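Local coordinates for protein putative rRNA methylase (Clostridium thermocellum ATCC 27405, PDB 3EEY) that binds S-adenosylmethionine and is probably a methyltransferase, perhaps one that modifies ribosomal RNA, at residues V27-G32 with K95-N100. Residues are numbered along the deposited sequence; the frame is centred on the assembly and turned at random.
Sequences VDATCG and KAVMFN. With SAM (S-adenosylmethionine), chain K.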
ATOM      1  N   VAL A  27       3.580  20.320   5.379  1.00 38.75           N
ATOM      2  CA  VAL A  27       4.778  20.707   4.628  1.00 36.94           C
ATOM      3  C   VAL A  27       4.812  20.042   3.249  1.00 32.97           C
ATOM      4  O   VAL A  27       4.570  18.846   3.125  1.00 33.48           O
ATOM      5  CB  VAL A  27       6.111  20.341   5.385  1.00 30.70           C
ATOM      6  CG1 VAL A  27       7.310  20.954   4.691  1.00 29.14           C
ATOM      7  CG2 VAL A  27       6.083  20.782   6.841  1.00 30.79           C
ATOM      8  N   ASP A  28       5.093  20.835   2.220  1.00 39.20           N
ATOM      9  CA  ASP A  28       5.482  20.315   0.923  1.00 35.36           C
ATOM     10  C   ASP A  28       6.991  20.503   0.857  1.00 40.94           C
ATOM     11  O   ASP A  28       7.481  21.615   0.703  1.00 39.07           O
ATOM     12  CB  ASP A  28       4.765  21.071  -0.207  1.00 35.58           C
ATOM     13  CG  ASP A  28       5.016  20.461  -1.583  1.00 46.56           C
ATOM     14  OD1 ASP A  28       5.859  19.548  -1.714  1.00 41.78           O
ATOM     15  OD2 ASP A  28       4.363  20.905  -2.550  1.00 52.23           O
ATOM     16  N   ALA A  29       7.727  19.405   0.987  1.00 40.76           N
ATOM     17  CA  ALA A  29       9.180  19.469   1.062  1.00 38.94           C
ATOM     18  C   ALA A  29       9.860  19.601  -0.302  1.00 41.27           C
ATOM     19  O   ALA A  29      11.056  19.882  -0.377  1.00 43.52           O
ATOM     20  CB  ALA A  29       9.720  18.266   1.811  1.00 32.94           C
ATOM     21  N   THR A  30       9.096  19.403  -1.371  1.00 42.79           N
ATOM     22  CA  THR A  30       9.621  19.445  -2.733  1.00 49.60           C
ATOM     23  C   THR A  30       8.589  20.142  -3.611  1.00 49.13           C
ATOM     24  O   THR A  30       7.786  19.483  -4.264  1.00 56.73           O
ATOM     25  CB  THR A  30       9.896  18.017  -3.295  1.00 49.85           C
ATOM     26  OG1 THR A  30       8.781  17.174  -3.014  1.00 46.06           O
ATOM     27  CG2 THR A  30      11.134  17.383  -2.669  1.00 45.07           C
ATOM     28  N   CYS A  31       8.617  21.473  -3.611  1.00 50.01           N
ATOM     29  CA  CYS A  31       7.596  22.300  -4.269  1.00 52.85           C
ATOM     30  C   CYS A  31       7.350  22.033  -5.740  1.00 50.24           C
ATOM     31  O   CYS A  31       6.205  21.809  -6.137  1.00 51.25           O
ATOM     32  CB  CYS A  31       7.891  23.785  -4.072  1.00 55.15           C
ATOM     33  SG  CYS A  31       7.039  24.421  -2.668  1.00 54.29           S
ATOM     34  N   GLY A  32       8.419  22.076  -6.534  1.00 46.09           N
ATOM     35  CA  GLY A  32       8.339  21.892  -7.980  1.00 55.54           C
ATOM     36  C   GLY A  32       7.440  22.930  -8.620  1.00 61.96           C
ATOM     37  O   GLY A  32       7.598  24.133  -8.392  1.00 59.70           O
ATOM     38  N   LYS A  95       1.328  17.958  10.812  1.00 42.52           N
ATOM     39  CA  LYS A  95       0.476  16.792  10.595  1.00 44.23           C
ATOM     40  C   LYS A  95       0.996  15.912   9.462  1.00 43.58           C
ATOM     41  O   LYS A  95       0.923  14.689   9.548  1.00 39.39           O
ATOM     42  CB  LYS A  95      -0.968  17.217  10.321  1.00 33.05           C
ATOM     43  CG  LYS A  95      -2.004  16.101  10.450  1.00 40.97           C
ATOM     44  CD  LYS A  95      -2.155  15.625  11.892  1.00 53.75           C
ATOM     45  CE  LYS A  95      -3.516  14.990  12.141  1.00 61.13           C
ATOM     46  NZ  LYS A  95      -4.613  16.000  12.092  1.00 67.43           N
ATOM     47  N   ALA A  96       1.520  16.539   8.409  1.00 40.38           N
ATOM     48  CA  ALA A  96       1.947  15.808   7.229  1.00 37.73           C
ATOM     49  C   ALA A  96       3.094  16.478   6.505  1.00 37.91           C
ATOM     50  O   ALA A  96       3.252  17.688   6.579  1.00 41.17           O
ATOM     51  CB  ALA A  96       0.781  15.591   6.282  1.00 37.89           C
ATOM     52  N   VAL A  97       3.916  15.669   5.833  1.00 38.21           N
ATOM     53  CA  VAL A  97       4.992  16.162   4.977  1.00 33.66           C
ATOM     54  C   VAL A  97       4.964  15.355   3.682  1.00 35.68           C
ATOM     55  O   VAL A  97       4.858  14.138   3.714  1.00 41.05           O
ATOM     56  CB  VAL A  97       6.397  16.048   5.640  1.00 36.38           C
ATOM     57  CG1 VAL A  97       7.443  16.832   4.851  1.00 25.31           C
ATOM     58  CG2 VAL A  97       6.388  16.553   7.068  1.00 32.40           C
ATOM     59  N   MET A  98       5.045  16.033   2.544  1.00 38.01           N
ATOM     60  CA  MET A  98       5.075  15.351   1.262  1.00 29.72           C
ATOM     61  C   MET A  98       6.451  15.492   0.607  1.00 32.67           C
ATOM     62  O   MET A  98       6.971  16.600   0.462  1.00 38.40           O
ATOM     63  CB  MET A  98       3.961  15.854   0.326  1.00 31.01           C
ATOM     64  CG  MET A  98       2.525  15.644   0.828  1.00 27.98           C
ATOM     65  SD  MET A  98       1.240  16.190  -0.343  1.00 20.11           S
ATOM     66  CE  MET A  98       1.019  14.787  -1.394  1.00 20.89           C
ATOM     67  N   PHE A  99       7.042  14.359   0.239  1.00 37.25           N
ATOM     68  CA  PHE A  99       8.272  14.328  -0.564  1.00 28.05           C
ATOM     69  C   PHE A  99       7.976  13.750  -1.931  1.00 22.90           C
ATOM     70  O   PHE A  99       7.307  12.715  -2.061  1.00 25.01           O
ATOM     71  CB  PHE A  99       9.342  13.459   0.099  1.00 30.26           C
ATOM     72  CG  PHE A  99       9.990  14.091   1.280  1.00 24.53           C
ATOM     73  CD1 PHE A  99      11.158  14.827   1.135  1.00 22.02           C
ATOM     74  CD2 PHE A  99       9.443  13.948   2.541  1.00 25.19           C
ATOM     75  CE1 PHE A  99      11.762  15.405   2.232  1.00 28.26           C
ATOM     76  CE2 PHE A  99      10.042  14.519   3.646  1.00 26.03           C
ATOM     77  CZ  PHE A  99      11.192  15.254   3.497  1.00 20.23           C
ATOM     78  N   ASN A 100       8.482  14.421  -2.952  1.00 30.54           N
ATOM     79  CA  ASN A 100       8.395  13.936  -4.317  1.00 35.71           C
ATOM     80  C   ASN A 100       9.802  13.975  -4.908  1.00 37.33           C
ATOM     81  O   ASN A 100      10.303  15.038  -5.255  1.00 48.36           O
ATOM     82  CB  ASN A 100       7.427  14.825  -5.091  1.00 44.54           C
ATOM     83  CG  ASN A 100       6.690  14.085  -6.169  1.00 48.18           C
ATOM     84  OD1 ASN A 100       7.206  13.903  -7.265  1.00 61.08           O
ATOM     85  ND2 ASN A 100       5.467  13.656  -5.869  1.00 52.03           N
TER
HETATM   86  N   SAM K 300       5.716  17.957  -6.059  1.00 55.01           N
HETATM   87  CA  SAM K 300       6.369  18.587  -7.250  1.00 64.02           C
HETATM   88  C   SAM K 300       5.345  19.085  -8.273  1.00 62.82           C
HETATM   89  O   SAM K 300       5.648  19.311  -9.450  1.00 62.55           O
HETATM   90  OXT SAM K 300       4.181  19.288  -7.931  1.00 68.37           O
HETATM   91  CB  SAM K 300       7.393  17.639  -7.863  1.00 60.84           C
HETATM   92  CG  SAM K 300       8.751  17.719  -7.171  1.00 54.72           C
HETATM   93  SD  SAM K 300      10.153  17.446  -8.288  1.00 40.18           S
HETATM   94  CE  SAM K 300      10.006  15.659  -8.566  1.00 61.42           C
HETATM   95  C5' SAM K 300      11.532  17.581  -7.118  1.00 51.26           C
HETATM   96  C4' SAM K 300      11.725  19.035  -6.675  1.00 50.71           C
HETATM   97  O4' SAM K 300      12.514  19.113  -5.502  1.00 46.78           O
HETATM   98  C3' SAM K 300      12.420  19.881  -7.740  1.00 52.41           C
HETATM   99  O3' SAM K 300      11.647  21.038  -7.964  1.00 47.92           O
HETATM  100  C2' SAM K 300      13.767  20.232  -7.139  1.00 53.28           C
HETATM  101  O2' SAM K 300      14.231  21.513  -7.524  1.00 46.74           O
HETATM  102  C1' SAM K 300      13.460  20.154  -5.648  1.00 44.92           C
HETATM  103  N9  SAM K 300      14.648  19.913  -4.806  1.00 44.64           N
HETATM  104  C8  SAM K 300      15.842  19.324  -5.150  1.00 39.33           C
HETATM  105  N7  SAM K 300      16.645  19.321  -4.057  1.00 41.58           N
HETATM  106  C5  SAM K 300      15.976  19.901  -3.030  1.00 36.22           C
HETATM  107  C6  SAM K 300      16.305  20.166  -1.705  1.00 31.10           C
HETATM  108  N6  SAM K 300      17.486  19.829  -1.193  1.00 42.74           N
HETATM  109  N1  SAM K 300      15.379  20.798  -0.905  1.00 46.60           N
HETATM  110  C2  SAM K 300      14.142  21.173  -1.382  1.00 30.90           C
HETATM  111  N3  SAM K 300      13.822  20.898  -2.687  1.00 39.95           N
HETATM  112  C4  SAM K 300      14.722  20.280  -3.495  1.00 33.83           C
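One face of the Phe-99 ring carries the methyl of Ala-29: CB lies 3.7 Å from the ring centroid and 19° off the normal, a CH-pi contact displaced toward the CE1 rim. The ring meets His-83, with planes inclined at about 60°; the side chain also touches Ile-135 and Val-137 of neighbouring strand 133-139. The Rossmann-like methyltransferase fold (strand order 3-2-1-4-5-7-6, with 181-187 antiparallel, as in class I enzymes) places strands 25-28 and 94-101 parallel at the sheet centre, and the loop after the first reaches the cofactor. Backbone hydrogen bonds set the parallel register: Val-27 N donates to Ala-96 O, Met-98 N to Val-27 O at 2.9 Å, and Ala-29 N to Met-98 O. Val-27 and Val-97 stand side by side on the same sheet face as Phe-99, with Val-27 CB 3.8 Å from Val-97 CG1. On the other face Asp-28 forms an Asx turn: OD1 accepts a long hydrogen bond from Thr-30 N (3.3 Å), met from above the carboxylate plane, while OD2 is hydrogen-bonded to Thr-37 OG1. Beyond the strand end Thr-30 OG1, between backbone N and carbonyl carbon (chi1 46°), accepts a hydrogen bond from Asn-100 N at 2.8 Å. Both residues line the S-adenosylmethionine pocket: Thr-30 O accepts a hydrogen bond from the ligand's amino N at 3.1 Å, and Asn-100 O lies 3.4 Å from its methyl carbon CE.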